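PDB 3ZIL: AAR187Cp from Eremothecium gossypii, which probably regulates the establishment of sister-chromatid cohesion by acting on cohesin, with its C-terminal part forming an all-helical Wap1 domain. Local coordinates for residues N264-S269 / N276-Q281; G305-S310 / Q324-V329; A355-V360 / T369-V374. All coordinates share one frame; numbering follows the deposited sequence.

Contact 1. Residues N264-S269 / N276-Q281; sequences NNIVSS and NLLILQ
Leu278 bridges from the long helix 272-289 to the short, weakly bonded helix 264-267, its methyl CD1 lying equally close to Asn265 and Ile266. This is a local helix-to-helix contact within the all-helical Wap1 domain, a family grouped with the TPR-like alpha-helical repeat proteins, and it folds the chain back across a brief loop. Leu278 has CG anti to its carbonyl carbon (chi1 -78°) and an extended second torsion of 172°, which carries CD1 out to the side chains of Asn265 and Ile266. There CD1 packs on the aliphatic CB of Asn265 at 3.8 Å, while the amide end of that asparagine leads away from helix 272-289. The second neighbour of CD1 is the CG1 methylene of Ile266, and the two apolar chains cross at about a right angle. The wider setting of the pair is apolar: Ile266 also leans on Val259 of helix 248-261 and on Leu323, and Leu278 on Val322, both of helix 321-336. The nearest CA atoms, of Ile266 and Leu278, are 7.7 Å apart, and one methyl spans the gap: Leu278 CD1 lies 3.8 Å from Ile266 CG1.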
ATOM      1  N   ASN A 264     -22.394 -13.407   9.687  1.00 42.88           N
ATOM      2  CA  ASN A 264     -23.691 -13.012   9.119  1.00 43.14           C
ATOM      3  C   ASN A 264     -23.609 -12.488   7.686  1.00 42.59           C
ATOM      4  O   ASN A 264     -24.568 -12.641   6.899  1.00 38.91           O
ATOM      5  CB  ASN A 264     -24.353 -11.996  10.054  1.00 50.53           C
ATOM      6  CG  ASN A 264     -24.511 -12.552  11.470  1.00 57.67           C
ATOM      7  OD1 ASN A 264     -23.744 -12.218  12.387  1.00 64.88           O
ATOM      8  ND2 ASN A 264     -25.466 -13.455  11.633  1.00 48.92           N
ATOM      9  N   ASN A 265     -22.439 -11.939   7.332  1.00 39.35           N
ATOM     10  CA  ASN A 265     -22.181 -11.409   5.987  1.00 37.98           C
ATOM     11  C   ASN A 265     -21.618 -12.393   4.993  1.00 35.17           C
ATOM     12  O   ASN A 265     -21.452 -12.029   3.834  1.00 35.61           O
ATOM     13  CB  ASN A 265     -21.233 -10.185   6.042  1.00 36.19           C
ATOM     14  CG  ASN A 265     -21.953  -8.943   6.460  1.00 39.74           C
ATOM     15  OD1 ASN A 265     -22.456  -8.178   5.614  1.00 38.46           O
ATOM     16  ND2 ASN A 265     -22.083  -8.758   7.764  1.00 37.06           N
ATOM     17  N   ILE A 266     -21.321 -13.622   5.430  1.00 33.82           N
ATOM     18  CA  ILE A 266     -20.742 -14.664   4.530  1.00 31.01           C
ATOM     19  C   ILE A 266     -21.767 -15.260   3.578  1.00 29.55           C
ATOM     20  O   ILE A 266     -21.520 -15.403   2.369  1.00 32.89           O
ATOM     21  CB  ILE A 266     -19.963 -15.783   5.304  1.00 28.63           C
ATOM     22  CG1 ILE A 266     -18.592 -15.234   5.774  1.00 34.85           C
ATOM     23  CG2 ILE A 266     -19.692 -16.986   4.387  1.00 29.57           C
ATOM     24  CD1 ILE A 266     -18.274 -15.526   7.219  1.00 33.45           C
ATOM     25  N   VAL A 267     -22.913 -15.644   4.103  1.00 34.34           N
ATOM     26  CA  VAL A 267     -23.895 -16.303   3.243  1.00 39.61           C
ATOM     27  C   VAL A 267     -24.550 -15.265   2.353  1.00 40.76           C
ATOM     28  O   VAL A 267     -24.565 -15.415   1.124  1.00 44.78           O
ATOM     29  CB  VAL A 267     -24.993 -16.999   4.030  1.00 42.31           C
ATOM     30  CG1 VAL A 267     -25.915 -17.746   3.048  1.00 40.40           C
ATOM     31  CG2 VAL A 267     -24.363 -17.908   5.072  1.00 42.91           C
ATOM     32  N   SER A 268     -25.031 -14.200   2.993  1.00 34.98           N
ATOM     33  CA  SER A 268     -25.648 -13.099   2.313  1.00 43.15           C
ATOM     34  C   SER A 268     -25.075 -11.803   2.879  1.00 43.19           C
ATOM     35  O   SER A 268     -24.661 -11.777   4.036  1.00 45.39           O
ATOM     36  CB  SER A 268     -27.138 -13.154   2.578  1.00 40.71           C
ATOM     37  OG  SER A 268     -27.791 -12.549   1.499  1.00 50.70           O
ATOM     38  N   SER A 269     -25.040 -10.740   2.070  1.00 45.53           N
ATOM     39  CA  SER A 269     -24.537  -9.392   2.488  1.00 47.56           C
ATOM     40  C   SER A 269     -25.014  -8.264   1.555  1.00 50.46           C
ATOM     41  O   SER A 269     -25.041  -8.406   0.340  1.00 40.93           O
ATOM     42  CB  SER A 269     -23.008  -9.322   2.578  1.00 46.32           C
ATOM     43  OG  SER A 269     -22.593  -8.080   3.153  1.00 45.62           O
ATOM     44  N   ASN A 276     -16.002  -7.007   0.657  1.00 30.23           N
ATOM     45  CA  ASN A 276     -14.620  -6.864   0.297  1.00 32.87           C
ATOM     46  C   ASN A 276     -13.631  -7.165   1.398  1.00 30.10           C
ATOM     47  O   ASN A 276     -12.611  -7.792   1.162  1.00 29.02           O
ATOM     48  CB  ASN A 276     -14.361  -5.507  -0.305  1.00 32.79           C
ATOM     49  CG  ASN A 276     -14.962  -5.386  -1.670  1.00 36.28           C
ATOM     50  OD1 ASN A 276     -15.264  -6.401  -2.334  1.00 35.37           O
ATOM     51  ND2 ASN A 276     -15.154  -4.148  -2.114  1.00 34.66           N
ATOM     52  N   LEU A 277     -13.946  -6.734   2.606  1.00 28.24           N
ATOM     53  CA  LEU A 277     -13.170  -7.054   3.766  1.00 27.43           C
ATOM     54  C   LEU A 277     -13.113  -8.565   4.037  1.00 25.88           C
ATOM     55  O   LEU A 277     -12.056  -9.105   4.383  1.00 22.91           O
ATOM     56  CB  LEU A 277     -13.821  -6.420   4.988  1.00 29.71           C
ATOM     57  CG  LEU A 277     -13.177  -6.848   6.322  1.00 33.39           C
ATOM     58  CD1 LEU A 277     -11.838  -6.089   6.456  1.00 34.38           C
ATOM     59  CD2 LEU A 277     -14.030  -6.652   7.593  1.00 34.93           C
ATOM     60  N   LEU A 278     -14.264  -9.236   3.973  1.00 20.19           N
ATOM     61  CA  LEU A 278     -14.227 -10.635   4.217  1.00 20.74           C
ATOM     62  C   LEU A 278     -13.466 -11.302   3.097  1.00 18.13           C
ATOM     63  O   LEU A 278     -12.718 -12.260   3.352  1.00 16.37           O
ATOM     64  CB  LEU A 278     -15.642 -11.235   4.246  1.00 24.05           C
ATOM     65  CG  LEU A 278     -16.444 -11.023   5.502  1.00 28.09           C
ATOM     66  CD1 LEU A 278     -17.836 -11.546   5.149  1.00 29.78           C
ATOM     67  CD2 LEU A 278     -15.887 -11.819   6.689  1.00 29.00           C
ATOM     68  N   ILE A 279     -13.686 -10.849   1.845  1.00 16.83           N
ATOM     69  CA  ILE A 279     -12.958 -11.495   0.732  1.00 15.23           C
ATOM     70  C   ILE A 279     -11.443 -11.330   0.942  1.00 15.17           C
ATOM     71  O   ILE A 279     -10.646 -12.254   0.748  1.00 16.45           O
ATOM     72  CB  ILE A 279     -13.373 -10.904  -0.639  1.00 15.45           C
ATOM     73  CG1 ILE A 279     -14.822 -11.384  -1.048  1.00 17.36           C
ATOM     74  CG2 ILE A 279     -12.321 -11.283  -1.714  1.00 13.53           C
ATOM     75  CD1 ILE A 279     -15.433 -10.607  -2.238  1.00 16.35           C
ATOM     76  N   LEU A 280     -11.002 -10.121   1.301  1.00 14.99           N
ATOM     77  CA  LEU A 280      -9.565  -9.923   1.481  1.00 15.14           C
ATOM     78  C   LEU A 280      -8.987 -10.726   2.731  1.00 16.59           C
ATOM     79  O   LEU A 280      -7.893 -11.347   2.634  1.00 16.92           O
ATOM     80  CB  LEU A 280      -9.235  -8.389   1.610  1.00 16.61           C
ATOM     81  CG  LEU A 280      -9.472  -7.563   0.364  1.00 20.17           C
ATOM     82  CD1 LEU A 280      -9.426  -6.074   0.737  1.00 18.83           C
ATOM     83  CD2 LEU A 280      -8.379  -7.879  -0.669  1.00 18.00           C
ATOM     84  N   GLN A 281      -9.699 -10.722   3.884  1.00 15.68           N
ATOM     85  CA  GLN A 281      -9.261 -11.581   4.970  1.00 18.11           C
ATOM     86  C   GLN A 281      -9.230 -13.077   4.602  1.00 17.20           C
ATOM     87  O   GLN A 281      -8.299 -13.789   4.982  1.00 15.22           O
ATOM     88  CB  GLN A 281     -10.149 -11.392   6.214  1.00 21.30           C
ATOM     89  CG  GLN A 281     -10.216  -9.936   6.677  1.00 25.97           C
ATOM     90  CD  GLN A 281     -11.031  -9.707   7.985  1.00 29.12           C
ATOM     91  OE1 GLN A 281     -11.959 -10.429   8.302  1.00 26.85           O
ATOM     92  NE2 GLN A 281     -10.636  -8.701   8.739  1.00 29.54           N
TER

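Contact 2. Residues G305-S310 / Q324-V329; sequences GAVFRS and QLFLLV
Phe326 pushes its ring outward from helix 321-336 and buries more surface here than any other residue of the two segments. Its far end does the touching: CZ lies 3.5 Å from CB of Val307, with CE2 of the same ring 3.9 Å from that CB, the valine coming in obliquely. The ring gets there because CG stands opposite the backbone N (chi1 177°), sending it straight out toward helix 304-313. CE2 also comes within 4.1 Å of the backbone N of Phe308. Both helices belong to the all-helical Wap1 domain, where consecutive helices pack against one another through apolar faces; here the axes of the segments 305-310 and 324-329 pass 10.7 Å apart with a signed crossing angle of -128°, well short of antiparallel. One residue along on each helix, a second pair meets. Leu327 CD2 approaches the Phe308 ring at its edge, in the ring plane, and is 3.7 Å from CD1, the two side chains crossing at about a right angle. Further rings extend both aromatics, Phe326 stacking with Phe304 and Phe308 with Tyr330, while Glu345 and Phe348 of helix 343-360 also touch Phe308.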
ATOM      1  N   GLY A 305     -15.880 -24.432  11.620  1.00 31.90           N
ATOM      2  CA  GLY A 305     -16.813 -25.599  11.702  1.00 36.32           C
ATOM      3  C   GLY A 305     -18.284 -25.222  11.842  1.00 37.97           C
ATOM      4  O   GLY A 305     -19.161 -25.716  11.095  1.00 39.47           O
ATOM      5  N   ALA A 306     -18.556 -24.321  12.792  1.00 40.32           N
ATOM      6  CA  ALA A 306     -19.916 -23.850  13.105  1.00 43.33           C
ATOM      7  C   ALA A 306     -20.602 -23.332  11.869  1.00 39.34           C
ATOM      8  O   ALA A 306     -21.696 -23.761  11.498  1.00 44.30           O
ATOM      9  CB  ALA A 306     -19.892 -22.747  14.177  1.00 42.46           C
ATOM     10  N   VAL A 307     -19.949 -22.406  11.214  1.00 37.35           N
ATOM     11  CA  VAL A 307     -20.521 -21.744  10.040  1.00 38.00           C
ATOM     12  C   VAL A 307     -20.783 -22.716   8.883  1.00 39.26           C
ATOM     13  O   VAL A 307     -21.828 -22.685   8.255  1.00 46.41           O
ATOM     14  CB  VAL A 307     -19.586 -20.593   9.578  1.00 44.38           C
ATOM     15  CG1 VAL A 307     -20.388 -19.550   8.805  1.00 42.27           C
ATOM     16  CG2 VAL A 307     -18.831 -19.993  10.794  1.00 40.98           C
ATOM     17  N   PHE A 308     -19.835 -23.597   8.603  1.00 35.00           N
ATOM     18  CA  PHE A 308     -20.020 -24.556   7.537  1.00 33.51           C
ATOM     19  C   PHE A 308     -21.261 -25.418   7.850  1.00 32.37           C
ATOM     20  O   PHE A 308     -21.997 -25.755   6.955  1.00 32.60           O
ATOM     21  CB  PHE A 308     -18.797 -25.451   7.429  1.00 30.48           C
ATOM     22  CG  PHE A 308     -19.029 -26.688   6.655  1.00 33.46           C
ATOM     23  CD1 PHE A 308     -18.943 -26.666   5.271  1.00 34.21           C
ATOM     24  CD2 PHE A 308     -19.325 -27.903   7.309  1.00 32.16           C
ATOM     25  CE1 PHE A 308     -19.144 -27.829   4.531  1.00 37.65           C
ATOM     26  CE2 PHE A 308     -19.529 -29.056   6.579  1.00 35.66           C
ATOM     27  CZ  PHE A 308     -19.427 -29.019   5.174  1.00 36.18           C
ATOM     28  N   ARG A 309     -21.453 -25.790   9.109  1.00 39.13           N
ATOM     29  CA  ARG A 309     -22.648 -26.575   9.528  1.00 44.46           C
ATOM     30  C   ARG A 309     -23.959 -25.846   9.187  1.00 44.27           C
ATOM     31  O   ARG A 309     -24.857 -26.425   8.556  1.00 48.66           O
ATOM     32  CB  ARG A 309     -22.594 -26.889  11.015  1.00 42.96           C
ATOM     33  CG  ARG A 309     -21.677 -28.043  11.373  1.00 45.97           C
ATOM     34  CD  ARG A 309     -21.774 -28.349  12.872  1.00 54.64           C
ATOM     35  NE  ARG A 309     -20.833 -27.579  13.698  1.00 65.80           N
ATOM     36  CZ  ARG A 309     -19.543 -27.899  13.874  1.00 64.12           C
ATOM     37  NH1 ARG A 309     -19.031 -28.966  13.265  1.00 63.89           N
ATOM     38  NH2 ARG A 309     -18.757 -27.144  14.638  1.00 58.26           N
ATOM     39  N   SER A 310     -24.035 -24.572   9.573  1.00 46.90           N
ATOM     40  CA  SER A 310     -25.132 -23.672   9.200  1.00 49.22           C
ATOM     41  C   SER A 310     -25.484 -23.756   7.744  1.00 49.86           C
ATOM     42  O   SER A 310     -26.645 -23.920   7.368  1.00 55.57           O
ATOM     43  CB  SER A 310     -24.727 -22.229   9.467  1.00 50.93           C
ATOM     44  OG  SER A 310     -25.475 -21.677  10.520  1.00 53.80           O
ATOM     45  N   GLN A 324     -18.123 -19.261  -1.238  1.00 20.08           N
ATOM     46  CA  GLN A 324     -17.235 -20.241  -1.880  1.00 20.88           C
ATOM     47  C   GLN A 324     -15.826 -20.196  -1.358  1.00 20.82           C
ATOM     48  O   GLN A 324     -15.194 -21.230  -1.112  1.00 19.13           O
ATOM     49  CB  GLN A 324     -17.233 -19.988  -3.383  1.00 21.03           C
ATOM     50  CG  GLN A 324     -18.557 -20.512  -3.962  1.00 22.09           C
ATOM     51  CD  GLN A 324     -18.784 -19.998  -5.355  1.00 25.95           C
ATOM     52  OE1 GLN A 324     -18.416 -18.851  -5.667  1.00 22.92           O
ATOM     53  NE2 GLN A 324     -19.378 -20.827  -6.216  1.00 25.59           N
ATOM     54  N   LEU A 325     -15.344 -18.970  -1.173  1.00 19.28           N
ATOM     55  CA  LEU A 325     -14.017 -18.753  -0.659  1.00 19.50           C
ATOM     56  C   LEU A 325     -13.979 -19.261   0.806  1.00 21.38           C
ATOM     57  O   LEU A 325     -13.030 -19.921   1.245  1.00 18.34           O
ATOM     58  CB  LEU A 325     -13.780 -17.211  -0.767  1.00 20.64           C
ATOM     59  CG  LEU A 325     -12.350 -16.710  -0.530  1.00 24.84           C
ATOM     60  CD1 LEU A 325     -11.298 -17.604  -1.214  1.00 24.48           C
ATOM     61  CD2 LEU A 325     -12.250 -15.221  -0.918  1.00 22.30           C
ATOM     62  N   PHE A 326     -15.033 -18.986   1.569  1.00 21.64           N
ATOM     63  CA  PHE A 326     -15.046 -19.445   2.948  1.00 22.72           C
ATOM     64  C   PHE A 326     -14.912 -20.958   3.011  1.00 25.20           C
ATOM     65  O   PHE A 326     -14.229 -21.494   3.881  1.00 23.75           O
ATOM     66  CB  PHE A 326     -16.334 -18.984   3.655  1.00 23.22           C
ATOM     67  CG  PHE A 326     -16.458 -19.486   5.058  1.00 26.16           C
ATOM     68  CD1 PHE A 326     -15.941 -18.771   6.092  1.00 31.01           C
ATOM     69  CD2 PHE A 326     -17.067 -20.705   5.327  1.00 27.52           C
ATOM     70  CE1 PHE A 326     -16.018 -19.242   7.398  1.00 33.94           C
ATOM     71  CE2 PHE A 326     -17.110 -21.211   6.617  1.00 30.60           C
ATOM     72  CZ  PHE A 326     -16.608 -20.466   7.662  1.00 34.94           C
ATOM     73  N   LEU A 327     -15.618 -21.652   2.110  1.00 27.42           N
ATOM     74  CA  LEU A 327     -15.653 -23.119   2.140  1.00 25.78           C
ATOM     75  C   LEU A 327     -14.288 -23.704   1.753  1.00 24.74           C
ATOM     76  O   LEU A 327     -13.872 -24.732   2.266  1.00 23.38           O
ATOM     77  CB  LEU A 327     -16.694 -23.615   1.137  1.00 24.40           C
ATOM     78  CG  LEU A 327     -18.151 -23.349   1.535  1.00 30.58           C
ATOM     79  CD1 LEU A 327     -19.156 -23.869   0.487  1.00 32.18           C
ATOM     80  CD2 LEU A 327     -18.496 -23.924   2.885  1.00 27.87           C
ATOM     81  N   LEU A 328     -13.638 -23.071   0.774  1.00 22.86           N
ATOM     82  CA  LEU A 328     -12.304 -23.479   0.383  1.00 22.29           C
ATOM     83  C   LEU A 328     -11.356 -23.329   1.582  1.00 21.91           C
ATOM     84  O   LEU A 328     -10.553 -24.238   1.854  1.00 19.92           O
ATOM     85  CB  LEU A 328     -11.821 -22.658  -0.837  1.00 23.05           C
ATOM     86  CG  LEU A 328     -10.368 -22.824  -1.273  1.00 24.18           C
ATOM     87  CD1 LEU A 328     -10.013 -24.268  -1.524  1.00 22.29           C
ATOM     88  CD2 LEU A 328     -10.086 -21.971  -2.512  1.00 26.12           C
ATOM     89  N   VAL A 329     -11.422 -22.186   2.263  1.00 21.52           N
ATOM     90  CA  VAL A 329     -10.485 -21.950   3.344  1.00 23.53           C
ATOM     91  C   VAL A 329     -10.807 -22.988   4.453  1.00 25.65           C
ATOM     92  O   VAL A 329      -9.900 -23.635   4.992  1.00 24.35           O
ATOM     93  CB  VAL A 329     -10.542 -20.494   3.875  1.00 23.32           C
ATOM     94  CG1 VAL A 329      -9.903 -20.401   5.267  1.00 20.41           C
ATOM     95  CG2 VAL A 329      -9.930 -19.491   2.853  1.00 19.85           C
TER

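Contact 3. Residues A355-V360 / T369-V374; sequences AFATDV and TRITRV
Ile371 fills the middle of this interface, and the three residues it meets on helix 343-360 are Phe356, Ala357 and Val360. Its terminal methyl CD1 is the busiest atom: it lies 3.5 Å from Phe356 CD2, 3.7 Å from the backbone N of Ala357 and 3.7 Å from CG2 of Val360. The CG2 branch of Ile371 meets CB of Ala357 at 3.9 Å, and thus both branches of the isoleucine are engaged. The approaches differ: the isoleucine crosses Phe356 at about a right angle, whereas Val360 and Ile371 meet tip to tip. Phe356 has CG anti to the backbone N (chi1 -175°), which turns the ring toward Ile371 with CD2 as the ring atom nearest the methyl, and the ring also contacts Ile367 and Gln324. With an alanine here, the methyl of Ile371 would probably lose its nearest neighbour and a gap would open between the two helices. The outer side is far looser: Thr358 and Asp359 are exposed on one helix, Thr372 and Arg373 on the other. Arg370, by contrast, is buried, its NH2 in a salt bridge to Glu291 and its NH1 hydrogen-bonded to Asn287. The two segments run nearly antiparallel, at 155° with axes 9.5 Å apart, as in an alpha-helical hairpin of the kind found in TPR-like alpha-helical repeat proteins.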
ATOM      1  N   ALA A 355     -17.880 -26.835  -8.383  1.00 26.42           N
ATOM      2  CA  ALA A 355     -18.542 -25.752  -9.058  1.00 25.40           C
ATOM      3  C   ALA A 355     -17.716 -24.413  -8.997  1.00 25.42           C
ATOM      4  O   ALA A 355     -17.694 -23.637  -9.936  1.00 24.59           O
ATOM      5  CB  ALA A 355     -19.919 -25.527  -8.415  1.00 26.77           C
ATOM      6  N   PHE A 356     -17.148 -24.105  -7.850  1.00 27.37           N
ATOM      7  CA  PHE A 356     -16.277 -22.882  -7.678  1.00 23.35           C
ATOM      8  C   PHE A 356     -15.068 -22.968  -8.603  1.00 23.63           C
ATOM      9  O   PHE A 356     -14.687 -21.960  -9.239  1.00 26.96           O
ATOM     10  CB  PHE A 356     -15.875 -22.835  -6.192  1.00 26.53           C
ATOM     11  CG  PHE A 356     -15.088 -21.598  -5.752  1.00 26.03           C
ATOM     12  CD1 PHE A 356     -15.213 -20.357  -6.399  1.00 26.65           C
ATOM     13  CD2 PHE A 356     -14.289 -21.679  -4.601  1.00 25.18           C
ATOM     14  CE1 PHE A 356     -14.515 -19.238  -5.934  1.00 25.65           C
ATOM     15  CE2 PHE A 356     -13.564 -20.555  -4.140  1.00 25.52           C
ATOM     16  CZ  PHE A 356     -13.697 -19.351  -4.802  1.00 29.18           C
ATOM     17  N   ALA A 357     -14.509 -24.178  -8.754  1.00 21.04           N
ATOM     18  CA  ALA A 357     -13.425 -24.418  -9.701  1.00 21.18           C
ATOM     19  C   ALA A 357     -13.770 -24.112 -11.158  1.00 26.60           C
ATOM     20  O   ALA A 357     -12.960 -23.538 -11.889  1.00 27.30           O
ATOM     21  CB  ALA A 357     -12.869 -25.834  -9.590  1.00 23.47           C
ATOM     22  N   THR A 358     -14.992 -24.435 -11.561  1.00 26.00           N
ATOM     23  CA  THR A 358     -15.410 -24.159 -12.895  1.00 27.46           C
ATOM     24  C   THR A 358     -15.577 -22.681 -13.104  1.00 24.89           C
ATOM     25  O   THR A 358     -15.246 -22.197 -14.186  1.00 27.77           O
ATOM     26  CB  THR A 358     -16.764 -24.862 -13.169  1.00 29.18           C
ATOM     27  OG1 THR A 358     -16.609 -26.267 -12.911  1.00 29.00           O
ATOM     28  CG2 THR A 358     -17.239 -24.597 -14.575  1.00 25.20           C
ATOM     29  N   ASP A 359     -16.092 -21.946 -12.091  1.00 32.52           N
ATOM     30  CA  ASP A 359     -16.177 -20.463 -12.203  1.00 29.03           C
ATOM     31  C   ASP A 359     -14.799 -19.857 -12.315  1.00 29.91           C
ATOM     32  O   ASP A 359     -14.523 -19.139 -13.309  1.00 36.06           O
ATOM     33  CB  ASP A 359     -16.928 -19.731 -11.080  1.00 30.84           C
ATOM     34  CG  ASP A 359     -18.330 -20.185 -10.905  1.00 36.29           C
ATOM     35  OD1 ASP A 359     -18.895 -20.663 -11.889  1.00 39.11           O
ATOM     36  OD2 ASP A 359     -18.875 -20.077  -9.766  1.00 38.50           O
ATOM     37  N   VAL A 360     -13.938 -20.143 -11.334  1.00 28.09           N
ATOM     38  CA  VAL A 360     -12.652 -19.437 -11.250  1.00 28.32           C
ATOM     39  C   VAL A 360     -11.630 -19.835 -12.300  1.00 27.14           C
ATOM     40  O   VAL A 360     -10.608 -19.120 -12.498  1.00 28.15           O
ATOM     41  CB  VAL A 360     -11.952 -19.547  -9.857  1.00 31.37           C
ATOM     42  CG1 VAL A 360     -12.733 -18.812  -8.816  1.00 28.11           C
ATOM     43  CG2 VAL A 360     -11.696 -20.998  -9.452  1.00 27.89           C
ATOM     44  N   THR A 369      -6.331 -23.736  -8.595  1.00 25.90           N
ATOM     45  CA  THR A 369      -5.199 -24.622  -8.420  1.00 29.69           C
ATOM     46  C   THR A 369      -5.257 -25.048  -6.915  1.00 28.17           C
ATOM     47  O   THR A 369      -5.013 -26.206  -6.551  1.00 30.91           O
ATOM     48  CB  THR A 369      -3.998 -23.750  -8.872  1.00 34.83           C
ATOM     49  OG1 THR A 369      -3.405 -24.253 -10.068  1.00 41.01           O
ATOM     50  CG2 THR A 369      -3.007 -23.382  -7.783  1.00 30.60           C
ATOM     51  N   ARG A 370      -5.669 -24.124  -6.051  1.00 22.41           N
ATOM     52  CA  ARG A 370      -5.861 -24.455  -4.632  1.00 22.00           C
ATOM     53  C   ARG A 370      -7.071 -25.316  -4.336  1.00 22.32           C
ATOM     54  O   ARG A 370      -7.062 -26.103  -3.409  1.00 27.28           O
ATOM     55  CB  ARG A 370      -5.821 -23.191  -3.795  1.00 20.65           C
ATOM     56  CG  ARG A 370      -4.358 -22.811  -3.673  1.00 20.73           C
ATOM     57  CD  ARG A 370      -4.167 -21.352  -3.605  1.00 23.79           C
ATOM     58  NE  ARG A 370      -2.787 -21.076  -3.252  1.00 21.43           N
ATOM     59  CZ  ARG A 370      -2.397 -19.956  -2.677  1.00 25.65           C
ATOM     60  NH1 ARG A 370      -3.268 -18.975  -2.340  1.00 25.42           N
ATOM     61  NH2 ARG A 370      -1.148 -19.829  -2.391  1.00 27.02           N
ATOM     62  N   ILE A 371      -8.104 -25.135  -5.130  1.00 24.97           N
ATOM     63  CA  ILE A 371      -9.291 -25.939  -5.053  1.00 23.95           C
ATOM     64  C   ILE A 371      -8.920 -27.376  -5.477  1.00 27.09           C
ATOM     65  O   ILE A 371      -9.194 -28.314  -4.757  1.00 33.37           O
ATOM     66  CB  ILE A 371     -10.428 -25.390  -5.945  1.00 23.17           C
ATOM     67  CG1 ILE A 371     -10.968 -24.030  -5.428  1.00 22.26           C
ATOM     68  CG2 ILE A 371     -11.566 -26.403  -5.952  1.00 20.97           C
ATOM     69  CD1 ILE A 371     -11.742 -23.263  -6.492  1.00 19.48           C
ATOM     70  N   THR A 372      -8.282 -27.534  -6.633  1.00 29.83           N
ATOM     71  CA  THR A 372      -7.876 -28.845  -7.133  1.00 32.35           C
ATOM     72  C   THR A 372      -7.117 -29.659  -6.087  1.00 33.80           C
ATOM     73  O   THR A 372      -7.436 -30.811  -5.854  1.00 32.11           O
ATOM     74  CB  THR A 372      -6.957 -28.709  -8.352  1.00 31.25           C
ATOM     75  OG1 THR A 372      -7.769 -28.474  -9.493  1.00 33.28           O
ATOM     76  CG2 THR A 372      -6.128 -30.022  -8.537  1.00 35.18           C
ATOM     77  N   ARG A 373      -6.063 -29.043  -5.548  1.00 35.22           N
ATOM     78  CA  ARG A 373      -5.237 -29.607  -4.500  1.00 38.12           C
ATOM     79  C   ARG A 373      -6.066 -30.162  -3.336  1.00 38.19           C
ATOM     80  O   ARG A 373      -5.838 -31.310  -2.918  1.00 39.04           O
ATOM     81  CB  ARG A 373      -4.191 -28.556  -4.035  1.00 39.94           C
ATOM     82  CG  ARG A 373      -3.397 -28.911  -2.791  1.00 42.69           C
ATOM     83  CD  ARG A 373      -2.781 -30.298  -2.943  1.00 48.32           C
ATOM     84  NE  ARG A 373      -1.506 -30.466  -2.261  1.00 53.07           N
ATOM     85  CZ  ARG A 373      -0.499 -31.199  -2.735  1.00 54.61           C
ATOM     86  NH1 ARG A 373      -0.601 -31.804  -3.912  1.00 56.09           N
ATOM     87  NH2 ARG A 373       0.626 -31.308  -2.045  1.00 55.99           N
ATOM     88  N   VAL A 374      -7.039 -29.368  -2.872  1.00 32.16           N
ATOM     89  CA  VAL A 374      -7.885 -29.695  -1.742  1.00 32.07           C
ATOM     90  C   VAL A 374      -8.858 -30.814  -2.131  1.00 33.72           C
ATOM     91  O   VAL A 374      -9.089 -31.711  -1.330  1.00 31.26           O
ATOM     92  CB  VAL A 374      -8.608 -28.418  -1.159  1.00 34.35           C
ATOM     93  CG1 VAL A 374     -10.107 -28.482  -1.369  1.00 36.23           C
ATOM     94  CG2 VAL A 374      -8.362 -28.287   0.339  1.00 37.54           C
TER

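In the fold
All three contacts lie in the C-terminal part of the chain, on one side of its centre, and follow one another in series along the sequence. Contact 1 and contact 2 have centres about 12 Å apart and touch, Ile266 CG2 lying 4.0 Å from Phe326 CB. Contacts 2 and 3 are about 15 Å apart between centres and touch too. Contacts 1 and 3 have centres about 19 Å apart and do not meet. Helix 321-336, which carries one segment of contact 2, links them: Leu325 touches Ile279 of helix 272-289, Gln324 meets Phe356 of helix 343-360, and Leu328 meets Ile371 of helix 365-375. This probably helps keep this part of the Wap1 domain one rigid unit.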